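Long-range contacts in phospholyase (Arthrobacter aurescens, PDB 5G4J), which probably breaks down O-phosphoethanolamine with the help of pyridoxal phosphate, as a member of the class III aminotransferase family that acts as a lyase: residues S119-N124 with H148-S153; S213-D218 with G246-D251; A385-L390 with N409-R414. One frame throughout, in Å; residues are numbered along the deposited sequence.

Interaction 1: residues S119-N124 with H148-S153. With EXT ({5-hydroxy-6-methyl-4-[(E)-{[2-(phosphonooxy)ethyl]imino}methyl]pyridin-3-yl}methyl dihydrogen phosphate), chain C.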
loop_
_atom_site.group_PDB
_atom_site.type_symbol
_atom_site.label_atom_id
_atom_site.label_comp_id
_atom_site.label_asym_id
_atom_site.label_seq_id
_atom_site.Cartn_x
_atom_site.Cartn_y
_atom_site.Cartn_z
ATOM N N SER A 119 3.090 0.651 2.716
ATOM C CA SER A 119 2.843 2.034 3.109
ATOM C C SER A 119 2.394 2.072 4.560
ATOM O O SER A 119 1.961 1.056 5.150
ATOM C CB SER A 119 1.705 2.657 2.268
ATOM O OG SER A 119 0.457 2.001 2.509
ATOM N N GLY A 120 2.496 3.246 5.118
ATOM C CA GLY A 120 1.952 3.547 6.406
ATOM C C GLY A 120 0.432 3.320 6.487
ATOM O O GLY A 120 -0.052 2.772 7.521
ATOM N N SER A 121 -0.356 3.730 5.471
ATOM C CA SER A 121 -1.793 3.440 5.451
ATOM C C SER A 121 -2.054 1.967 5.490
ATOM O O SER A 121 -2.906 1.524 6.241
ATOM C CB SER A 121 -2.602 4.096 4.286
ATOM O OG SER A 121 -2.499 5.518 4.388
ATOM N N GLU A 122 -1.340 1.157 4.723
ATOM C CA GLU A 122 -1.546 -0.276 4.725
ATOM C C GLU A 122 -1.227 -0.869 6.090
ATOM O O GLU A 122 -1.934 -1.791 6.547
ATOM C CB GLU A 122 -0.686 -1.029 3.699
ATOM C CG GLU A 122 -1.228 -0.935 2.260
ATOM C CD GLU A 122 -0.560 -1.938 1.305
ATOM O OE1 GLU A 122 0.638 -2.334 1.480
ATOM O OE2 GLU A 122 -1.306 -2.540 0.476
ATOM N N ALA A 123 -0.186 -0.356 6.726
ATOM C CA ALA A 123 0.172 -0.794 8.113
ATOM C C ALA A 123 -0.939 -0.464 9.146
ATOM O O ALA A 123 -1.367 -1.344 9.834
ATOM C CB ALA A 123 1.511 -0.182 8.563
ATOM N N ASN A 124 -1.450 0.758 9.154
ATOM C CA ASN A 124 -2.497 1.123 10.094
ATOM C C ASN A 124 -3.780 0.382 9.778
ATOM O O ASN A 124 -4.496 -0.003 10.700
ATOM C CB ASN A 124 -2.731 2.609 10.111
ATOM C CG ASN A 124 -1.715 3.355 10.995
ATOM O OD1 ASN A 124 -1.216 2.811 11.984
ATOM N ND2 ASN A 124 -1.418 4.570 10.622
ATOM N N HIS A 148 -4.102 9.178 10.134
ATOM C CA HIS A 148 -3.365 7.894 10.192
ATOM C C HIS A 148 -3.387 7.163 8.862
ATOM O O HIS A 148 -2.915 6.021 8.789
ATOM C CB HIS A 148 -3.960 7.047 11.294
ATOM C CG HIS A 148 -3.794 7.642 12.628
ATOM N ND1 HIS A 148 -2.577 7.695 13.256
ATOM C CD2 HIS A 148 -4.668 8.300 13.438
ATOM C CE1 HIS A 148 -2.719 8.277 14.439
ATOM N NE2 HIS A 148 -3.962 8.718 14.536
ATOM N N GLY A 149 -3.957 7.793 7.834
ATOM C CA GLY A 149 -3.959 7.183 6.480
ATOM C C GLY A 149 -5.214 7.299 5.726
ATOM O O GLY A 149 -6.196 7.928 6.171
ATOM N N ASN A 150 -5.248 6.665 4.584
ATOM C CA ASN A 150 -6.225 7.025 3.528
ATOM C C ASN A 150 -7.163 5.934 3.016
ATOM O O ASN A 150 -7.750 6.079 1.914
ATOM C CB ASN A 150 -5.406 7.590 2.314
ATOM C CG ASN A 150 -4.405 6.605 1.814
ATOM O OD1 ASN A 150 -4.688 5.393 1.773
ATOM N ND2 ASN A 150 -3.223 7.089 1.433
ATOM N N THR A 151 -7.260 4.812 3.711
ATOM C CA THR A 151 -8.191 3.746 3.386
ATOM C C THR A 151 -9.580 4.144 3.870
ATOM O O THR A 151 -9.742 5.182 4.546
ATOM C CB THR A 151 -7.824 2.428 4.115
ATOM O OG1 THR A 151 -7.871 2.637 5.548
ATOM C CG2 THR A 151 -6.449 1.996 3.677
ATOM N N THR A 152 -10.583 3.335 3.544
ATOM C CA THR A 152 -11.967 3.574 4.056
ATOM C C THR A 152 -12.033 3.539 5.578
ATOM O O THR A 152 -12.534 4.462 6.223
ATOM C CB THR A 152 -12.955 2.589 3.461
ATOM O OG1 THR A 152 -13.059 2.920 2.068
ATOM C CG2 THR A 152 -14.393 2.728 4.120
ATOM N N SER A 153 -11.460 2.506 6.171
ATOM C CA SER A 153 -11.532 2.389 7.646
ATOM C C SER A 153 -10.805 3.527 8.315
ATOM O O SER A 153 -11.234 3.996 9.384
ATOM C CB SER A 153 -11.130 0.958 8.090
ATOM O OG SER A 153 -9.686 0.844 8.263
HETATM C CAA EXT C . 0.815 9.431 7.666
HETATM C CAB EXT C . 1.003 10.206 6.489
HETATM P PAC EXT C . 1.174 6.798 4.011
HETATM O OAD EXT C . 0.764 8.136 3.434
HETATM O OAE EXT C . 2.392 6.168 3.644
HETATM O OAF EXT C . 0.110 5.810 3.616
HETATM O OAG EXT C . 1.188 6.971 5.521
HETATM C CAH EXT C . 0.070 7.362 6.380
HETATM C CAI EXT C . 0.363 8.063 7.597
HETATM N NAJ EXT C . 0.327 7.916 10.062
HETATM C CAK EXT C . 0.113 7.390 8.827
HETATM C CAL EXT C . 0.755 9.218 10.137
HETATM C CAM EXT C . 0.933 9.780 11.443
HETATM C CAN EXT C . 0.976 9.980 8.970
HETATM O OAO EXT C . 1.380 11.294 9.107
HETATM O OAP EXT C . 3.980 14.662 7.655
HETATM P PAQ EXT C . 3.905 14.835 6.095
HETATM O OAR EXT C . 3.203 16.195 5.764
HETATM O OAS EXT C . 5.243 14.789 5.351
HETATM O OAT EXT C . 2.854 13.617 5.583
HETATM C CAU EXT C . 1.446 13.766 5.532
HETATM C CAV EXT C . 0.949 12.342 5.257
HETATM N NAW EXT C . 1.103 11.526 6.511
#
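Ser121 and Asn150 meet through a hydrogen bond in which the backbone N of Asn150 donates to Ser121 OG at 3.0 Å, with a bent N-H...O angle of 141°. The second polar link is straighter: Asn124 ND2 donates to His148 O at 2.8 Å. The oxygen is approached in its carbonyl plane, on a lone pair, and the acceptor lies close to the plane of the Asn124 amide. That amide stands nearly perpendicular to the His148 imidazole, and ND2 sits at the ring edge. Asn124 OD1 is held by Thr278, while Asn124 ND2 and His148 ND1 both also reach Asp251.

Packing is tight where the two segments come together, with Ser121 OG only 3.0 Å from Gly149 CA. Farther along, Thr151 CG2 lies 4.4 Å from Ser121 CB, a looser touch.

The arrangement is the phosphate-binding helix start of fold type I pyridoxal phosphate enzymes, where the first turn of helix 120-135 faces the cofactor. Ser119 is the N-cap, its OG accepting from Glu122 N at 3.0 Å, while the amides of Gly120 and Ser121, ahead of Glu122, point to the phosphate. Ser121 N donates to EXT OAF at 2.8 Å, and Gly120 N makes a longer bond to EXT OAE.

Ser121 OG joins both sets of bonds. Set anti to the carbonyl carbon (chi1 -61°), it gives its proton to EXT OAF at 2.7 Å while accepting from Asn150. From the second subunit, Phe309 O takes Asn150 ND2 and Thr311 OG1 bonds the same bound molecule.

Interaction 2: residues S213-D218 with G246-D251. With EXT ({5-hydroxy-6-methyl-4-[(E)-{[2-(phosphonooxy)ethyl]imino}methyl]pyridin-3-yl}methyl dihydrogen phosphate), chain C.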
loop_
_atom_site.group_PDB
_atom_site.type_symbol
_atom_site.label_atom_id
_atom_site.label_comp_id
_atom_site.label_asym_id
_atom_site.label_seq_id
_atom_site.Cartn_x
_atom_site.Cartn_y
_atom_site.Cartn_z
ATOM N N SER A 213 -11.837 -1.343 20.706
ATOM C CA SER A 213 -10.857 -2.163 19.997
ATOM C C SER A 213 -9.445 -1.562 20.191
ATOM O O SER A 213 -8.495 -2.282 20.555
ATOM C CB SER A 213 -11.215 -2.206 18.503
ATOM O OG SER A 213 -10.244 -2.967 17.821
ATOM N N VAL A 214 -9.290 -0.281 19.919
ATOM C CA VAL A 214 -7.948 0.342 19.973
ATOM C C VAL A 214 -7.909 1.783 20.455
ATOM O O VAL A 214 -8.882 2.548 20.294
ATOM C CB VAL A 214 -7.213 0.352 18.595
ATOM C CG1 VAL A 214 -7.098 -1.019 17.999
ATOM C CG2 VAL A 214 -7.877 1.232 17.606
ATOM N N PHE A 215 -6.741 2.191 20.970
ATOM C CA PHE A 215 -6.324 3.565 21.049
ATOM C C PHE A 215 -5.143 3.659 20.106
ATOM O O PHE A 215 -4.231 2.846 20.197
ATOM C CB PHE A 215 -5.839 3.931 22.453
ATOM C CG PHE A 215 -5.138 5.259 22.555
ATOM C CD1 PHE A 215 -5.727 6.439 22.173
ATOM C CD2 PHE A 215 -3.875 5.306 23.127
ATOM C CE1 PHE A 215 -5.095 7.661 22.363
ATOM C CE2 PHE A 215 -3.224 6.512 23.307
ATOM C CZ PHE A 215 -3.840 7.675 22.970
ATOM N N LEU A 216 -5.240 4.545 19.136
ATOM C CA LEU A 216 -4.269 4.685 18.082
ATOM C C LEU A 216 -3.701 6.090 18.202
ATOM O O LEU A 216 -4.454 7.101 18.275
ATOM C CB LEU A 216 -4.986 4.487 16.711
ATOM C CG LEU A 216 -4.253 4.920 15.437
ATOM C CD1 LEU A 216 -2.991 4.084 15.258
ATOM C CD2 LEU A 216 -5.142 4.764 14.194
ATOM N N PHE A 217 -2.390 6.243 18.225
ATOM C CA PHE A 217 -1.829 7.609 18.390
ATOM C C PHE A 217 -0.449 7.718 17.795
ATOM O O PHE A 217 0.314 6.737 17.757
ATOM C CB PHE A 217 -1.760 7.979 19.907
ATOM C CG PHE A 217 -0.682 7.238 20.699
ATOM C CD1 PHE A 217 -0.786 5.900 21.023
ATOM C CD2 PHE A 217 0.449 7.911 21.153
ATOM C CE1 PHE A 217 0.210 5.214 21.710
ATOM C CE2 PHE A 217 1.427 7.214 21.906
ATOM C CZ PHE A 217 1.324 5.884 22.153
ATOM N N ASP A 218 -0.141 8.957 17.414
ATOM C CA ASP A 218 1.211 9.401 17.041
ATOM C C ASP A 218 1.860 9.922 18.321
ATOM O O ASP A 218 1.431 10.928 18.850
ATOM C CB ASP A 218 1.152 10.477 15.959
ATOM C CG ASP A 218 2.441 11.354 15.836
ATOM O OD1 ASP A 218 3.538 10.918 16.286
ATOM O OD2 ASP A 218 2.316 12.494 15.333
ATOM N N GLY A 246 -9.308 -3.626 25.011
ATOM C CA GLY A 246 -8.736 -3.073 23.771
ATOM C C GLY A 246 -7.199 -3.155 23.732
ATOM O O GLY A 246 -6.578 -3.519 24.740
ATOM N N LEU A 247 -6.638 -2.707 22.611
ATOM C CA LEU A 247 -5.211 -2.713 22.378
ATOM C C LEU A 247 -4.751 -1.303 22.132
ATOM O O LEU A 247 -5.545 -0.402 21.826
ATOM C CB LEU A 247 -4.837 -3.553 21.194
ATOM C CG LEU A 247 -5.369 -5.007 21.189
ATOM C CD1 LEU A 247 -4.973 -5.752 19.931
ATOM C CD2 LEU A 247 -4.785 -5.722 22.365
ATOM N N VAL A 248 -3.452 -1.130 22.264
ATOM C CA VAL A 248 -2.788 0.147 21.977
ATOM C C VAL A 248 -1.952 0.017 20.744
ATOM O O VAL A 248 -1.106 -0.871 20.652
ATOM C CB VAL A 248 -1.905 0.628 23.181
ATOM C CG1 VAL A 248 -1.231 1.937 22.818
ATOM C CG2 VAL A 248 -2.750 0.837 24.408
ATOM N N ILE A 249 -2.111 0.976 19.803
ATOM C CA ILE A 249 -1.294 1.051 18.593
ATOM C C ILE A 249 -0.494 2.362 18.666
ATOM O O ILE A 249 -1.073 3.428 18.674
ATOM C CB ILE A 249 -2.078 1.029 17.260
ATOM C CG1 ILE A 249 -3.056 -0.158 17.162
ATOM C CG2 ILE A 249 -1.138 1.054 16.066
ATOM C CD1 ILE A 249 -4.058 -0.014 16.030
ATOM N N SER A 250 0.850 2.248 18.632
ATOM C CA SER A 250 1.703 3.428 18.397
ATOM C C SER A 250 1.981 3.526 16.917
ATOM O O SER A 250 2.657 2.620 16.329
ATOM C CB SER A 250 2.999 3.339 19.145
ATOM O OG SER A 250 3.714 4.569 18.919
ATOM N N ASP A 251 1.506 4.622 16.325
ATOM C CA ASP A 251 1.764 4.968 14.917
ATOM C C ASP A 251 3.083 5.745 14.921
ATOM O O ASP A 251 3.136 6.854 15.368
ATOM C CB ASP A 251 0.617 5.806 14.392
ATOM C CG ASP A 251 0.824 6.270 12.955
ATOM O OD1 ASP A 251 1.967 6.267 12.459
ATOM O OD2 ASP A 251 -0.198 6.627 12.301
HETATM C CAA EXT C . 0.815 9.431 7.666
HETATM C CAB EXT C . 1.003 10.206 6.489
HETATM P PAC EXT C . 1.174 6.798 4.011
HETATM O OAD EXT C . 0.764 8.136 3.434
HETATM O OAE EXT C . 2.392 6.168 3.644
HETATM O OAF EXT C . 0.110 5.810 3.616
HETATM O OAG EXT C . 1.188 6.971 5.521
HETATM C CAH EXT C . 0.070 7.362 6.380
HETATM C CAI EXT C . 0.363 8.063 7.597
HETATM N NAJ EXT C . 0.327 7.916 10.062
HETATM C CAK EXT C . 0.113 7.390 8.827
HETATM C CAL EXT C . 0.755 9.218 10.137
HETATM C CAM EXT C . 0.933 9.780 11.443
HETATM C CAN EXT C . 0.976 9.980 8.970
HETATM O OAO EXT C . 1.380 11.294 9.107
HETATM O OAP EXT C . 3.980 14.662 7.655
HETATM P PAQ EXT C . 3.905 14.835 6.095
HETATM O OAR EXT C . 3.203 16.195 5.764
HETATM O OAS EXT C . 5.243 14.789 5.351
HETATM O OAT EXT C . 2.854 13.617 5.583
HETATM C CAU EXT C . 1.446 13.766 5.532
HETATM C CAV EXT C . 0.949 12.342 5.257
HETATM N NAW EXT C . 1.103 11.526 6.511
HETATM O O HOH W 1 4.408 8.953 14.505
#
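Leu216 and Ile249 pack at the middle of two neighbouring parallel strands, Leu216 CD1 resting on Ile249 CG2 at 3.6 Å. On the same face Ile249 CD1, at the end of the other branch, reaches Val214 CG1 at 3.8 Å, so the two branches of one isoleucine each meet a different side chain of the neighbouring strand; helix 120-135 covers this side. The reverse face carries Phe215, Phe217 and Val248. Phe217 CG lies between its backbone N and carbonyl carbon (chi1 72°), which brings ring atom CE1 to 3.7 Å from Val248 CG1, the methyl being at the ring edge. Helix 233-243 packs against Phe215.

Strand 214-217, that helix and strand 247-251 form a beta-alpha-beta unit of the large-domain sheet of a fold type I enzyme. Five backbone hydrogen bonds hold the register. The central one, Ile249 N to Phe215 O at 2.9 Å, is almost straight at 176°.

Beyond the last of these bonds the contact is looser: a water bridges the Asp218 carboxylate and the backbone O of Asp251, donating to Asp218 OD1 at 2.8 Å and to Asp251 O at 2.6 Å. Asp218 OD2 turns to Ser222. The Asp251 carboxylate, CG anti to its own N (chi1 177°), projects to the cofactor, and OD2 lies 2.6 Å from the pyridine nitrogen NAJ of EXT, the usual placing of an aspartate in this fold; OD2 also hydrogen-bonds His148 ND1.

Interaction 3: residues A385-L390 with N409-R414. With EXT ({5-hydroxy-6-methyl-4-[(E)-{[2-(phosphonooxy)ethyl]imino}methyl]pyridin-3-yl}methyl dihydrogen phosphate), chain C.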
loop_
_atom_site.group_PDB
_atom_site.type_symbol
_atom_site.label_atom_id
_atom_site.label_comp_id
_atom_site.label_asym_id
_atom_site.label_seq_id
_atom_site.Cartn_x
_atom_site.Cartn_y
_atom_site.Cartn_z
ATOM N N ALA A 385 -1.711 33.442 9.567
ATOM C CA ALA A 385 -1.199 34.206 8.462
ATOM C C ALA A 385 0.307 34.516 8.596
ATOM O O ALA A 385 1.019 34.530 7.596
ATOM C CB ALA A 385 -2.058 35.525 8.268
ATOM N N LEU A 386 0.739 34.873 9.811
ATOM C CA LEU A 386 2.152 35.159 10.080
ATOM C C LEU A 386 3.002 33.872 9.886
ATOM O O LEU A 386 4.145 33.927 9.370
ATOM C CB LEU A 386 2.363 35.739 11.451
ATOM C CG LEU A 386 1.687 37.110 11.794
ATOM C CD1 LEU A 386 2.073 37.458 13.198
ATOM C CD2 LEU A 386 2.014 38.260 10.858
ATOM N N THR A 387 2.381 32.736 10.225
ATOM C CA THR A 387 3.071 31.440 10.039
ATOM C C THR A 387 3.369 31.225 8.571
ATOM O O THR A 387 4.508 30.874 8.173
ATOM C CB THR A 387 2.211 30.281 10.595
ATOM O OG1 THR A 387 1.790 30.587 11.905
ATOM C CG2 THR A 387 2.998 28.962 10.621
ATOM N N LYS A 388 2.377 31.499 7.719
ATOM C CA LYS A 388 2.567 31.376 6.283
ATOM C C LYS A 388 3.641 32.296 5.757
ATOM O O LYS A 388 4.451 31.949 4.865
ATOM C CB LYS A 388 1.197 31.553 5.547
ATOM C CG LYS A 388 1.300 31.508 4.040
ATOM C CD LYS A 388 1.604 30.123 3.562
ATOM N N ILE A 389 3.637 33.510 6.261
ATOM C CA ILE A 389 4.649 34.478 5.881
ATOM C C ILE A 389 6.023 33.889 6.211
ATOM O O ILE A 389 6.961 33.971 5.381
ATOM C CB ILE A 389 4.435 35.867 6.588
ATOM C CG1 ILE A 389 3.340 36.662 5.874
ATOM C CG2 ILE A 389 5.720 36.657 6.645
ATOM C CD1 ILE A 389 2.733 37.755 6.758
ATOM N N LEU A 390 6.158 33.382 7.423
ATOM C CA LEU A 390 7.482 32.824 7.818
ATOM C C LEU A 390 7.868 31.638 6.882
ATOM O O LEU A 390 9.021 31.537 6.474
ATOM C CB LEU A 390 7.452 32.386 9.272
ATOM C CG LEU A 390 7.340 33.456 10.364
ATOM C CD1 LEU A 390 6.913 32.875 11.665
ATOM C CD2 LEU A 390 8.620 34.184 10.552
ATOM N N ASN A 409 -0.728 27.099 12.798
ATOM C CA ASN A 409 0.255 28.055 13.298
ATOM C C ASN A 409 1.453 27.444 13.990
ATOM O O ASN A 409 2.209 28.190 14.639
ATOM C CB ASN A 409 -0.418 28.994 14.281
ATOM C CG ASN A 409 -0.773 28.350 15.587
ATOM O OD1 ASN A 409 -1.355 27.294 15.627
ATOM N ND2 ASN A 409 -0.434 29.003 16.686
ATOM N N VAL A 410 1.708 26.133 13.830
ATOM C CA VAL A 410 2.879 25.517 14.458
ATOM C C VAL A 410 3.882 25.226 13.377
ATOM O O VAL A 410 3.654 24.399 12.501
ATOM C CB VAL A 410 2.548 24.289 15.237
ATOM C CG1 VAL A 410 3.808 23.648 15.835
ATOM C CG2 VAL A 410 1.511 24.567 16.284
ATOM N N LEU A 411 4.983 25.967 13.364
ATOM C CA LEU A 411 6.041 25.622 12.392
ATOM C C LEU A 411 6.536 24.212 12.635
ATOM O O LEU A 411 6.676 23.818 13.808
ATOM C CB LEU A 411 7.183 26.537 12.557
ATOM C CG LEU A 411 7.012 27.898 11.971
ATOM C CD1 LEU A 411 8.301 28.669 12.131
ATOM C CD2 LEU A 411 6.547 28.037 10.505
ATOM N N LYS A 412 6.715 23.422 11.562
ATOM C CA LYS A 412 7.114 22.023 11.669
ATOM C C LYS A 412 8.488 21.867 10.944
ATOM O O LYS A 412 8.567 22.055 9.720
ATOM C CB LYS A 412 6.084 21.112 10.993
ATOM C CG LYS A 412 6.576 19.722 10.498
ATOM C CD LYS A 412 5.479 18.660 10.481
ATOM C CE LYS A 412 5.012 18.076 9.186
ATOM N NZ LYS A 412 4.089 16.878 9.471
ATOM N N MET A 413 9.535 21.476 11.705
ATOM C CA MET A 413 10.885 21.271 11.198
ATOM C C MET A 413 11.267 19.851 11.527
ATOM O O MET A 413 11.086 19.418 12.665
ATOM C CB MET A 413 11.748 22.282 11.846
ATOM C CG MET A 413 11.089 23.638 11.460
ATOM S SD MET A 413 11.855 25.032 12.284
ATOM C CE MET A 413 10.995 25.102 13.867
ATOM N N ARG A 414 11.641 19.127 10.476
ATOM C CA ARG A 414 11.697 17.646 10.530
ATOM C C ARG A 414 12.598 17.208 9.431
ATOM O O ARG A 414 12.138 16.569 8.485
ATOM C CB ARG A 414 10.306 17.072 10.399
ATOM C CG ARG A 414 10.165 15.554 10.575
ATOM C CD ARG A 414 8.820 15.089 9.980
ATOM N NE ARG A 414 8.663 15.493 8.615
ATOM C CZ ARG A 414 7.554 15.282 7.899
ATOM N NH1 ARG A 414 6.536 14.554 8.392
ATOM N NH2 ARG A 414 7.455 15.769 6.658
HETATM C CAA EXT C . 0.815 9.431 7.666
HETATM C CAB EXT C . 1.003 10.206 6.489
HETATM P PAC EXT C . 1.174 6.798 4.011
HETATM O OAD EXT C . 0.764 8.136 3.434
HETATM O OAE EXT C . 2.392 6.168 3.644
HETATM O OAF EXT C . 0.110 5.810 3.616
HETATM O OAG EXT C . 1.188 6.971 5.521
HETATM C CAH EXT C . 0.070 7.362 6.380
HETATM C CAI EXT C . 0.363 8.063 7.597
HETATM N NAJ EXT C . 0.327 7.916 10.062
HETATM C CAK EXT C . 0.113 7.390 8.827
HETATM C CAL EXT C . 0.755 9.218 10.137
HETATM C CAM EXT C . 0.933 9.780 11.443
HETATM C CAN EXT C . 0.976 9.980 8.970
HETATM O OAO EXT C . 1.380 11.294 9.107
HETATM O OAP EXT C . 3.980 14.662 7.655
HETATM P PAQ EXT C . 3.905 14.835 6.095
HETATM O OAR EXT C . 3.203 16.195 5.764
HETATM O OAS EXT C . 5.243 14.789 5.351
HETATM O OAT EXT C . 2.854 13.617 5.583
HETATM C CAU EXT C . 1.446 13.766 5.532
HETATM C CAV EXT C . 0.949 12.342 5.257
HETATM N NAW EXT C . 1.103 11.526 6.511
#
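Thr387 of helix 384-396 lies over Asn409 and Leu411, at the start of strand 410-413, in the small domain of a fold type I enzyme, where a helix packs on a mixed, largely antiparallel sheet. The axis of residues 385-390 stands 9.1 Å from that of 410-413, at 30° to it. Thr387 uses both branches. OG1 comes to 3.3 Å from Asn409 CA, and CG2, anti to the backbone N while OG1 is at chi1 -50°, slides past Leu411 to touch its CD2 at 3.7 Å. One turn on, Leu390 CD1 meets Leu411 CD1 at 4.5 Å, a looser apolar contact.

Next come the residues that position this shell. Thr387 OG1 is bonded to Ala383 O, just before the helix, and Asn409 ND2 to Ile373 O on the adjacent strand 368-373. Leu431 of helix 421-436 packs on Leu411, while Leu435 of that helix packs on Leu390.

Farther along, the segment delivers two basic side chains to the phosphate of the substrate moiety. Lys412 NZ donates to EXT OAP at 2.9 Å, and Lys412 CE sits over one face of the Arg414 guanidinium. The phosphorus lies in the plane of that group, at its edge, each terminal nitrogen gripping its own oxygen. Tyr61 adds a cation-pi contact to Arg414 and accepts from Arg414 NE with its backbone O, while Arg414 NH1 also reaches Gln254 OE1. Arg414 NH1 donates to EXT OAP at 2.7 Å. Arg414 NH2 donates to EXT OAS, also at 2.7 Å.

From the N terminus, interaction 1 closes a loop of 23 residues, interaction 2 then one of 27, and interaction 3 finally one of 18. They follow each other in series, and none nests within or crosses another. Interactions 1 and 2 touch in the large sheet-bearing half of the chain, where the start of helix 120-135 and the end of strand 247-251 meet at the cofactor. Interaction 3 lies on the opposite side of the chain's centre from interaction 2, touches neither of the others and ties helix 384-396 to the sheet holding strand 410-413. All three nevertheless converge on one bound molecule, reaching its cofactor phosphate, its pyridine nitrogen and its substrate phosphate respectively.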